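Local coordinates for protein 6-phosphogluconolactonase (Thermotoga maritima, PDB 1PBT) that hydrolyses 6-phosphogluconolactone to 6-phosphogluconate, the second step of the oxidative pentose phosphate pathway, at residues 24-29 / 234-239; 34-39 / 68-73. One frame throughout, in Å; residues are numbered along the deposited sequence.

Interaction 1: 24-29 / 234-239. With EDO (1,2-ethanediol), chain E.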
ATOM      1  N   GLU A  24     -12.731 -15.838   5.368  1.00 53.04           N
ATOM      2  CA  GLU A  24     -12.043 -14.544   5.451  1.00 47.57           C
ATOM      3  C   GLU A  24     -12.183 -13.900   6.836  1.00 41.98           C
ATOM      4  O   GLU A  24     -13.287 -13.802   7.359  1.00 42.09           O
ATOM      5  CB  GLU A  24     -12.626 -13.607   4.368  1.00 50.64           C
ATOM      6  CG  GLU A  24     -12.262 -12.095   4.467  1.00 53.45           C
ATOM      7  CD  GLU A  24     -12.781 -11.405   5.762  1.00 55.13           C
ATOM      8  OE1 GLU A  24     -11.976 -11.042   6.658  1.00 55.55           O
ATOM      9  OE2 GLU A  24     -14.003 -11.238   5.874  1.00 55.60           O
ATOM     10  N   LYS A  25     -11.068 -13.466   7.425  1.00 34.74           N
ATOM     11  CA  LYS A  25     -11.071 -12.807   8.739  1.00 27.67           C
ATOM     12  C   LYS A  25      -9.864 -11.881   8.904  1.00 22.60           C
ATOM     13  O   LYS A  25      -9.071 -11.698   7.979  1.00 20.93           O
ATOM     14  CB  LYS A  25     -11.057 -13.834   9.869  1.00 28.81           C
ATOM     15  CG  LYS A  25      -9.817 -14.716   9.914  1.00 30.54           C
ATOM     16  CD  LYS A  25      -9.841 -15.724   8.789  1.00 32.05           C
ATOM     17  CE  LYS A  25      -8.945 -16.891   9.083  1.00 33.72           C
ATOM     18  NZ  LYS A  25      -9.112 -17.943   8.046  1.00 33.24           N
ATOM     19  N   THR A  26      -9.730 -11.302  10.096  1.00 18.18           N
ATOM     20  CA  THR A  26      -8.623 -10.400  10.392  1.00 13.91           C
ATOM     21  C   THR A  26      -7.736 -11.013  11.474  1.00 13.14           C
ATOM     22  O   THR A  26      -8.225 -11.641  12.412  1.00 12.49           O
ATOM     23  CB  THR A  26      -9.139  -9.015  10.875  1.00 13.25           C
ATOM     24  OG1 THR A  26      -9.814  -8.352   9.792  1.00 16.34           O
ATOM     25  CG2 THR A  26      -7.979  -8.145  11.364  1.00 11.19           C
ATOM     26  N   VAL A  27      -6.425 -10.838  11.328  1.00 10.29           N
ATOM     27  CA  VAL A  27      -5.470 -11.370  12.301  1.00 10.02           C
ATOM     28  C   VAL A  27      -4.573 -10.215  12.734  1.00 11.50           C
ATOM     29  O   VAL A  27      -4.125  -9.438  11.900  1.00 12.25           O
ATOM     30  CB  VAL A  27      -4.617 -12.500  11.671  1.00 10.11           C
ATOM     31  CG1 VAL A  27      -3.645 -13.072  12.694  1.00 11.19           C
ATOM     32  CG2 VAL A  27      -5.530 -13.599  11.164  1.00 13.32           C
ATOM     33  N   ILE A  28      -4.315 -10.097  14.034  1.00  8.49           N
ATOM     34  CA  ILE A  28      -3.479  -9.014  14.546  1.00  8.95           C
ATOM     35  C   ILE A  28      -2.284  -9.577  15.292  1.00  9.86           C
ATOM     36  O   ILE A  28      -2.450 -10.412  16.178  1.00  8.89           O
ATOM     37  CB  ILE A  28      -4.271  -8.104  15.515  1.00  9.72           C
ATOM     38  CG1 ILE A  28      -5.464  -7.473  14.790  1.00 10.33           C
ATOM     39  CG2 ILE A  28      -3.381  -7.004  16.046  1.00  8.96           C
ATOM     40  CD1 ILE A  28      -6.502  -6.886  15.727  1.00 11.89           C
ATOM     41  N   TYR A  29      -1.083  -9.139  14.908  1.00  8.24           N
ATOM     42  CA  TYR A  29       0.150  -9.580  15.562  1.00 10.81           C
ATOM     43  C   TYR A  29       0.680  -8.417  16.399  1.00 12.29           C
ATOM     44  O   TYR A  29       0.860  -7.318  15.892  1.00 10.91           O
ATOM     45  CB  TYR A  29       1.208  -9.964  14.525  1.00 11.81           C
ATOM     46  CG  TYR A  29       0.980 -11.275  13.800  1.00 14.66           C
ATOM     47  CD1 TYR A  29       1.560 -12.459  14.257  1.00 14.92           C
ATOM     48  CD2 TYR A  29       0.226 -11.327  12.631  1.00 13.81           C
ATOM     49  CE1 TYR A  29       1.400 -13.657  13.563  1.00 15.90           C
ATOM     50  CE2 TYR A  29       0.057 -12.525  11.927  1.00 15.60           C
ATOM     51  CZ  TYR A  29       0.652 -13.682  12.402  1.00 17.24           C
ATOM     52  OH  TYR A  29       0.522 -14.857  11.699  1.00 18.57           O
ATOM     53  N   GLU A 234      -9.263 -12.612   1.140  0.50 14.41           N
ATOM     54  CA  GLU A 234      -8.988 -13.821   1.901  0.50 14.88           C
ATOM     55  C   GLU A 234      -8.661 -13.483   3.342  0.50 15.39           C
ATOM     56  O   GLU A 234      -9.229 -14.062   4.269  0.50 16.23           O
ATOM     57  CB  GLU A 234      -7.826 -14.592   1.275  0.50 16.13           C
ATOM     58  CG  GLU A 234      -8.067 -14.967  -0.169  0.50 18.24           C
ATOM     59  CD  GLU A 234      -6.988 -15.868  -0.724  0.50 19.59           C
ATOM     60  OE1 GLU A 234      -7.093 -16.246  -1.908  0.50 20.46           O
ATOM     61  OE2 GLU A 234      -6.042 -16.199   0.021  0.50 19.67           O
ATOM     62  N   LYS A 235      -7.756 -12.530   3.533  1.00 14.72           N
ATOM     63  CA  LYS A 235      -7.374 -12.152   4.876  1.00 13.35           C
ATOM     64  C   LYS A 235      -6.823 -10.742   4.977  1.00 12.78           C
ATOM     65  O   LYS A 235      -6.335 -10.172   4.003  1.00 11.48           O
ATOM     66  CB  LYS A 235      -6.327 -13.148   5.385  1.00 16.28           C
ATOM     67  CG  LYS A 235      -6.017 -13.069   6.861  1.00 19.70           C
ATOM     68  CD  LYS A 235      -4.755 -13.850   7.214  1.00 22.52           C
ATOM     69  CE  LYS A 235      -4.847 -15.333   6.877  1.00 25.39           C
ATOM     70  NZ  LYS A 235      -3.663 -16.065   7.428  1.00 27.33           N
ATOM     71  N   THR A 236      -6.923 -10.193   6.183  1.00 11.14           N
ATOM     72  CA  THR A 236      -6.405  -8.865   6.500  1.00  9.65           C
ATOM     73  C   THR A 236      -5.543  -9.143   7.716  1.00  9.45           C
ATOM     74  O   THR A 236      -6.014  -9.749   8.675  1.00  9.79           O
ATOM     75  CB  THR A 236      -7.521  -7.898   6.903  1.00  9.03           C
ATOM     76  OG1 THR A 236      -8.464  -7.790   5.832  1.00 10.87           O
ATOM     77  CG2 THR A 236      -6.952  -6.533   7.222  1.00 10.22           C
ATOM     78  N   VAL A 237      -4.286  -8.727   7.665  1.00  8.69           N
ATOM     79  CA  VAL A 237      -3.363  -8.956   8.765  1.00  8.44           C
ATOM     80  C   VAL A 237      -2.757  -7.646   9.231  1.00 10.00           C
ATOM     81  O   VAL A 237      -2.331  -6.829   8.415  1.00  9.34           O
ATOM     82  CB  VAL A 237      -2.194  -9.879   8.347  1.00  8.87           C
ATOM     83  CG1 VAL A 237      -1.322 -10.184   9.567  1.00 10.27           C
ATOM     84  CG2 VAL A 237      -2.722 -11.147   7.720  1.00  9.21           C
ATOM     85  N   TRP A 238      -2.741  -7.438  10.543  1.00  9.32           N
ATOM     86  CA  TRP A 238      -2.140  -6.234  11.106  1.00  9.08           C
ATOM     87  C   TRP A 238      -0.857  -6.621  11.828  1.00  9.00           C
ATOM     88  O   TRP A 238      -0.862  -7.540  12.641  1.00  7.71           O
ATOM     89  CB  TRP A 238      -3.068  -5.572  12.124  1.00  9.44           C
ATOM     90  CG  TRP A 238      -4.296  -4.964  11.551  1.00  9.51           C
ATOM     91  CD1 TRP A 238      -5.390  -5.625  11.071  1.00 10.37           C
ATOM     92  CD2 TRP A 238      -4.569  -3.565  11.396  1.00  9.97           C
ATOM     93  NE1 TRP A 238      -6.331  -4.721  10.629  1.00 10.49           N
ATOM     94  CE2 TRP A 238      -5.850  -3.450  10.815  1.00  9.79           C
ATOM     95  CE3 TRP A 238      -3.852  -2.394  11.692  1.00  8.10           C
ATOM     96  CZ2 TRP A 238      -6.431  -2.210  10.521  1.00 11.01           C
ATOM     97  CZ3 TRP A 238      -4.430  -1.164  11.401  1.00 11.18           C
ATOM     98  CH2 TRP A 238      -5.707  -1.081  10.819  1.00 10.18           C
ATOM     99  N   PHE A 239       0.244  -5.945  11.515  1.00  9.00           N
ATOM    100  CA  PHE A 239       1.505  -6.209  12.207  1.00  9.90           C
ATOM    101  C   PHE A 239       1.665  -4.987  13.069  1.00 11.03           C
ATOM    102  O   PHE A 239       1.943  -3.899  12.580  1.00 11.13           O
ATOM    103  CB  PHE A 239       2.671  -6.354  11.231  1.00 11.20           C
ATOM    104  CG  PHE A 239       2.609  -7.613  10.428  1.00 10.54           C
ATOM    105  CD1 PHE A 239       2.702  -8.846  11.059  1.00 12.87           C
ATOM    106  CD2 PHE A 239       2.415  -7.575   9.053  1.00 13.95           C
ATOM    107  CE1 PHE A 239       2.598 -10.029  10.334  1.00 13.21           C
ATOM    108  CE2 PHE A 239       2.311  -8.756   8.318  1.00 11.82           C
ATOM    109  CZ  PHE A 239       2.402  -9.979   8.961  1.00 12.30           C
TER
HETATM  110  C1  EDO E 304      -4.570 -18.816   9.602  1.00 35.23           C
HETATM  111  O1  EDO E 304      -4.604 -20.157  10.001  1.00 38.86           O
HETATM  112  C2  EDO E 304      -5.915 -18.322   9.196  1.00 35.50           C
HETATM  113  O2  EDO E 304      -6.782 -19.415   8.760  1.00 36.40           O
HETATM  114  O   HOH W   1     -10.177  -9.785   5.258  1.00 21.14           O
HETATM  115  O   HOH W   2      -8.632 -16.146   5.762  1.00 32.61           O
HETATM  116  O   HOH W   3      -9.130  -5.073   9.936  1.00 10.12           O
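Tyr29 and Phe239 lie side by side on two parallel strands, yet their rings hardly overlap: the planes are only 27° apart, while the centroids are 5.3 Å from each other. Each ring projects anti to its own carbonyl carbon, so the two lean the same way, and Tyr29 CD2 reaches Phe239 CE1 at 3.5 Å. Val237 serves both rings, its CG1 meeting the edge of the tyrosine ring in plane (3.6 Å from Tyr29 CE2) and also lying over one face of Phe239; a slim branched residue leaves room for both aromatics. With an alanine in place of Tyr29, Val237 CG1 and Phe239 CE1 would probably lose their common neighbour, opening a gap at the margin of the sheet.

On the opposite face, Thr26 brings CG2 to the edge of the Trp238 indole, 3.6 Å from CD1, and Ile28 packs alongside the tryptophan CB. Trp238 NE1 donates to a water, which has only a weak link to Thr26 OG1. Thr236 uses its hydroxyl twice, accepting from Gly232 N and donating to a second water that in turn donates to Glu24 OE1. At the strand beginnings, Lys25 NZ donates to ethanediol O2 at 2.8 Å, to a water held by Glu234 O, and to Met23 O, and Lys235 NZ approaches the same ethanediol, probably a crystallisation additive.

Between the faces runs the backbone ladder. Its straightest rung goes from Tyr29 N to Trp238 O (2.8 Å, 171° at the hydrogen). Helix 35-53 packs on the Phe239 face and helix 210-220 on the Trp238 face, while strand 202-208 flanks 235-241 on its other side. Strand 25-31 thus extends the parallel part of a helix-flanked alpha/beta sheet, as in Rossmann-like folds.

Interaction 2: 34-39 / 68-73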
ATOM      1  N   GLY A  34      12.069  -7.024  17.334  1.00 21.82           N
ATOM      2  CA  GLY A  34      12.388  -7.430  15.971  1.00 18.90           C
ATOM      3  C   GLY A  34      11.251  -7.235  14.984  1.00 17.29           C
ATOM      4  O   GLY A  34      11.010  -8.099  14.147  1.00 17.37           O
ATOM      5  N   TYR A  35      10.580  -6.091  15.070  1.00 14.93           N
ATOM      6  CA  TYR A  35       9.442  -5.778  14.204  1.00 14.12           C
ATOM      7  C   TYR A  35       9.714  -5.923  12.715  1.00 13.76           C
ATOM      8  O   TYR A  35       9.079  -6.725  12.037  1.00 14.49           O
ATOM      9  CB  TYR A  35       8.951  -4.354  14.463  1.00 12.11           C
ATOM     10  CG  TYR A  35       7.742  -3.978  13.637  1.00 11.69           C
ATOM     11  CD1 TYR A  35       6.461  -4.411  13.995  1.00 12.66           C
ATOM     12  CD2 TYR A  35       7.875  -3.211  12.472  1.00 11.99           C
ATOM     13  CE1 TYR A  35       5.337  -4.082  13.212  1.00 10.12           C
ATOM     14  CE2 TYR A  35       6.767  -2.887  11.691  1.00 10.62           C
ATOM     15  CZ  TYR A  35       5.503  -3.320  12.068  1.00 10.57           C
ATOM     16  OH  TYR A  35       4.407  -2.961  11.300  1.00  8.54           O
ATOM     17  N   VAL A  36      10.653  -5.138  12.199  1.00 15.16           N
ATOM     18  CA  VAL A  36      10.961  -5.201  10.778  1.00 14.50           C
ATOM     19  C   VAL A  36      11.308  -6.607  10.292  1.00 14.87           C
ATOM     20  O   VAL A  36      10.695  -7.099   9.351  1.00 14.37           O
ATOM     21  CB  VAL A  36      12.086  -4.227  10.417  1.00 14.59           C
ATOM     22  CG1 VAL A  36      12.449  -4.376   8.951  1.00 14.09           C
ATOM     23  CG2 VAL A  36      11.630  -2.799  10.705  1.00 15.61           C
ATOM     24  N   ASP A  37      12.270  -7.266  10.930  1.00 14.76           N
ATOM     25  CA  ASP A  37      12.633  -8.618  10.504  1.00 15.67           C
ATOM     26  C   ASP A  37      11.431  -9.567  10.516  1.00 13.43           C
ATOM     27  O   ASP A  37      11.276 -10.377   9.607  1.00 14.32           O
ATOM     28  CB  ASP A  37      13.745  -9.202  11.388  1.00 18.29           C
ATOM     29  CG  ASP A  37      15.075  -8.495  11.200  1.00 22.72           C
ATOM     30  OD1 ASP A  37      15.390  -8.106  10.058  1.00 26.40           O
ATOM     31  OD2 ASP A  37      15.814  -8.337  12.195  1.00 26.78           O
ATOM     32  N   PHE A  38      10.574  -9.467  11.533  1.00 14.59           N
ATOM     33  CA  PHE A  38       9.399 -10.337  11.612  1.00 13.87           C
ATOM     34  C   PHE A  38       8.481 -10.100  10.415  1.00 14.33           C
ATOM     35  O   PHE A  38       8.052 -11.034   9.735  1.00 14.15           O
ATOM     36  CB  PHE A  38       8.606 -10.073  12.889  1.00 14.78           C
ATOM     37  CG  PHE A  38       7.441 -11.015  13.091  1.00 15.72           C
ATOM     38  CD1 PHE A  38       7.631 -12.261  13.681  1.00 17.37           C
ATOM     39  CD2 PHE A  38       6.161 -10.664  12.676  1.00 17.08           C
ATOM     40  CE1 PHE A  38       6.566 -13.138  13.856  1.00 18.40           C
ATOM     41  CE2 PHE A  38       5.080 -11.536  12.845  1.00 18.30           C
ATOM     42  CZ  PHE A  38       5.282 -12.775  13.436  1.00 18.07           C
ATOM     43  N   VAL A  39       8.168  -8.836  10.173  1.00 13.72           N
ATOM     44  CA  VAL A  39       7.295  -8.477   9.060  1.00 11.72           C
ATOM     45  C   VAL A  39       7.871  -8.943   7.723  1.00 10.65           C
ATOM     46  O   VAL A  39       7.174  -9.525   6.891  1.00 11.18           O
ATOM     47  CB  VAL A  39       7.097  -6.970   9.016  1.00  9.85           C
ATOM     48  CG1 VAL A  39       6.229  -6.595   7.812  1.00 11.80           C
ATOM     49  CG2 VAL A  39       6.498  -6.506  10.322  1.00 12.14           C
ATOM     50  N   LEU A  68       8.706   1.716   4.546  1.00 11.13           N
ATOM     51  CA  LEU A  68       9.994   1.859   3.869  1.00 12.24           C
ATOM     52  C   LEU A  68      11.113   0.907   4.322  1.00 11.22           C
ATOM     53  O   LEU A  68      11.738   0.248   3.483  1.00 10.76           O
ATOM     54  CB  LEU A  68      10.465   3.323   3.941  1.00 11.03           C
ATOM     55  CG  LEU A  68       9.527   4.295   3.198  1.00 12.39           C
ATOM     56  CD1 LEU A  68       9.950   5.751   3.445  1.00 14.75           C
ATOM     57  CD2 LEU A  68       9.536   3.973   1.708  1.00 14.16           C
ATOM     58  N   PRO A  69      11.385   0.821   5.639  1.00 12.23           N
ATOM     59  CA  PRO A  69      12.439  -0.066   6.156  1.00 11.93           C
ATOM     60  C   PRO A  69      12.195  -1.520   5.752  1.00 10.89           C
ATOM     61  O   PRO A  69      13.126  -2.286   5.508  1.00  9.76           O
ATOM     62  CB  PRO A  69      12.339   0.116   7.676  1.00 12.77           C
ATOM     63  CG  PRO A  69      11.753   1.477   7.830  1.00 15.15           C
ATOM     64  CD  PRO A  69      10.726   1.546   6.741  1.00 12.46           C
ATOM     65  N   VAL A  70      10.924  -1.902   5.718  1.00 10.44           N
ATOM     66  CA  VAL A  70      10.555  -3.247   5.337  1.00  9.31           C
ATOM     67  C   VAL A  70      10.879  -3.487   3.872  1.00  9.12           C
ATOM     68  O   VAL A  70      11.408  -4.541   3.521  1.00  9.15           O
ATOM     69  CB  VAL A  70       9.056  -3.499   5.605  1.00  9.32           C
ATOM     70  CG1 VAL A  70       8.594  -4.807   4.939  1.00  8.81           C
ATOM     71  CG2 VAL A  70       8.828  -3.564   7.121  1.00  9.83           C
ATOM     72  N   TYR A  71      10.585  -2.503   3.022  1.00  8.42           N
ATOM     73  CA  TYR A  71      10.863  -2.646   1.600  1.00  8.30           C
ATOM     74  C   TYR A  71      12.371  -2.741   1.389  1.00  9.00           C
ATOM     75  O   TYR A  71      12.845  -3.493   0.537  1.00 10.45           O
ATOM     76  CB  TYR A  71      10.330  -1.450   0.797  1.00  8.17           C
ATOM     77  CG  TYR A  71       8.853  -1.162   0.953  1.00  7.03           C
ATOM     78  CD1 TYR A  71       7.946  -2.188   1.252  1.00  7.68           C
ATOM     79  CD2 TYR A  71       8.353   0.126   0.744  1.00  7.80           C
ATOM     80  CE1 TYR A  71       6.572  -1.930   1.334  1.00  7.64           C
ATOM     81  CE2 TYR A  71       6.967   0.398   0.825  1.00  6.64           C
ATOM     82  CZ  TYR A  71       6.094  -0.642   1.119  1.00  6.19           C
ATOM     83  OH  TYR A  71       4.743  -0.390   1.194  1.00  7.98           O
ATOM     84  N   GLU A  72      13.109  -1.971   2.176  1.00  9.85           N
ATOM     85  CA  GLU A  72      14.563  -1.932   2.100  1.00 12.17           C
ATOM     86  C   GLU A  72      15.146  -3.335   2.244  1.00 12.23           C
ATOM     87  O   GLU A  72      16.056  -3.728   1.501  1.00 11.18           O
ATOM     88  CB  GLU A  72      15.083  -1.008   3.202  1.00 16.27           C
ATOM     89  CG  GLU A  72      16.562  -0.722   3.165  1.00 20.40           C
ATOM     90  CD  GLU A  72      16.905   0.538   3.931  1.00 23.74           C
ATOM     91  OE1 GLU A  72      16.262   0.792   4.977  1.00 25.24           O
ATOM     92  OE2 GLU A  72      17.814   1.271   3.487  1.00 25.43           O
ATOM     93  N   LYS A  73      14.604  -4.096   3.189  1.00 12.55           N
ATOM     94  CA  LYS A  73      15.049  -5.464   3.428  1.00 14.48           C
ATOM     95  C   LYS A  73      14.516  -6.404   2.352  1.00 13.24           C
ATOM     96  O   LYS A  73      15.225  -7.299   1.894  1.00 12.99           O
ATOM     97  CB  LYS A  73      14.569  -5.942   4.799  1.00 17.98           C
ATOM     98  CG  LYS A  73      15.131  -5.162   5.977  1.00 23.78           C
ATOM     99  CD  LYS A  73      16.602  -5.460   6.191  1.00 29.17           C
ATOM    100  CE  LYS A  73      17.064  -4.973   7.555  1.00 32.11           C
ATOM    101  NZ  LYS A  73      18.444  -5.443   7.868  1.00 36.37           N
TER
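Val39 and Val70 meet beside a ring that belongs to one helix alone: Val39 lays its CG2 over the centre of the Tyr35 ring, 3.7 Å above the plane, and turns its CG1 to Val70, 4.1 Å from the CG2 of that residue. One valine therefore serves two neighbours, a methyl for each. Beyond the ring, Tyr35 OH is hydrogen-bonded to Phe239 O, which ties this helix to the sheet beneath. The other flat group, the carboxylate of Asp37, stands on the exposed side of the contact, where OD1 is 4.6 Å from Lys73 NZ; the charges are opposite and may attract weakly, but the atoms do not touch.

Val36 has the largest single share of the contact, with Val70 close behind. With CG1 anti to the backbone N (chi1 176°), that methyl enters a hollow lined by Pro69, Val70 and Lys73, coming to 4.1 Å from Lys73 CG, while Val36 CG2 faces Pro69 CB at 4.3 Å. The two short axes pass 9.4 Å apart and cross at -57°. Helix 35-53 follows strand 25-31, and helix 67-74 follows strand 57-61 and leads into strand 84-92, which lies parallel beside 57-61. That second unit is a beta-alpha-beta crossover of the alpha/beta sheet, and the contact joins its helix to the one before it.

Valine suits the seam because its compact, branched side chain lets the backbones come close: Val36 CA and Val70 CA are 5.8 Å apart. Proline is tolerated at Pro69 because it lies in the first turn of its helix, where a backbone N-H is not needed for the helical ladder. Lys73 covers the seam with its aliphatic carbons, crossing Val36 at about a right angle, and Val70 also rests on Val40 and Ile43, farther along helix 35-53.

How the interactions relate
From the N terminus, the chain runs through strand 25-31 and turns straight into helix 35-53, so the first segments of both interactions are neighbours in sequence. Interaction 2 closes a short loop, with 28 intervening residues, when helix 67-74 packs on helix 35-53. Interaction 1 closes a far longer one, spanning 204 intervening residues, once the last strand, 235-241, comes back beside the first; interaction 2 is nested within it. The two also touch: Phe38 packs against Tyr29 and Phe239, and Val39 against Phe239. Helix 35-53 thereby links the edge strand and its neighbour, which come from the two ends of the chain, to the helix that follows strand 57-61.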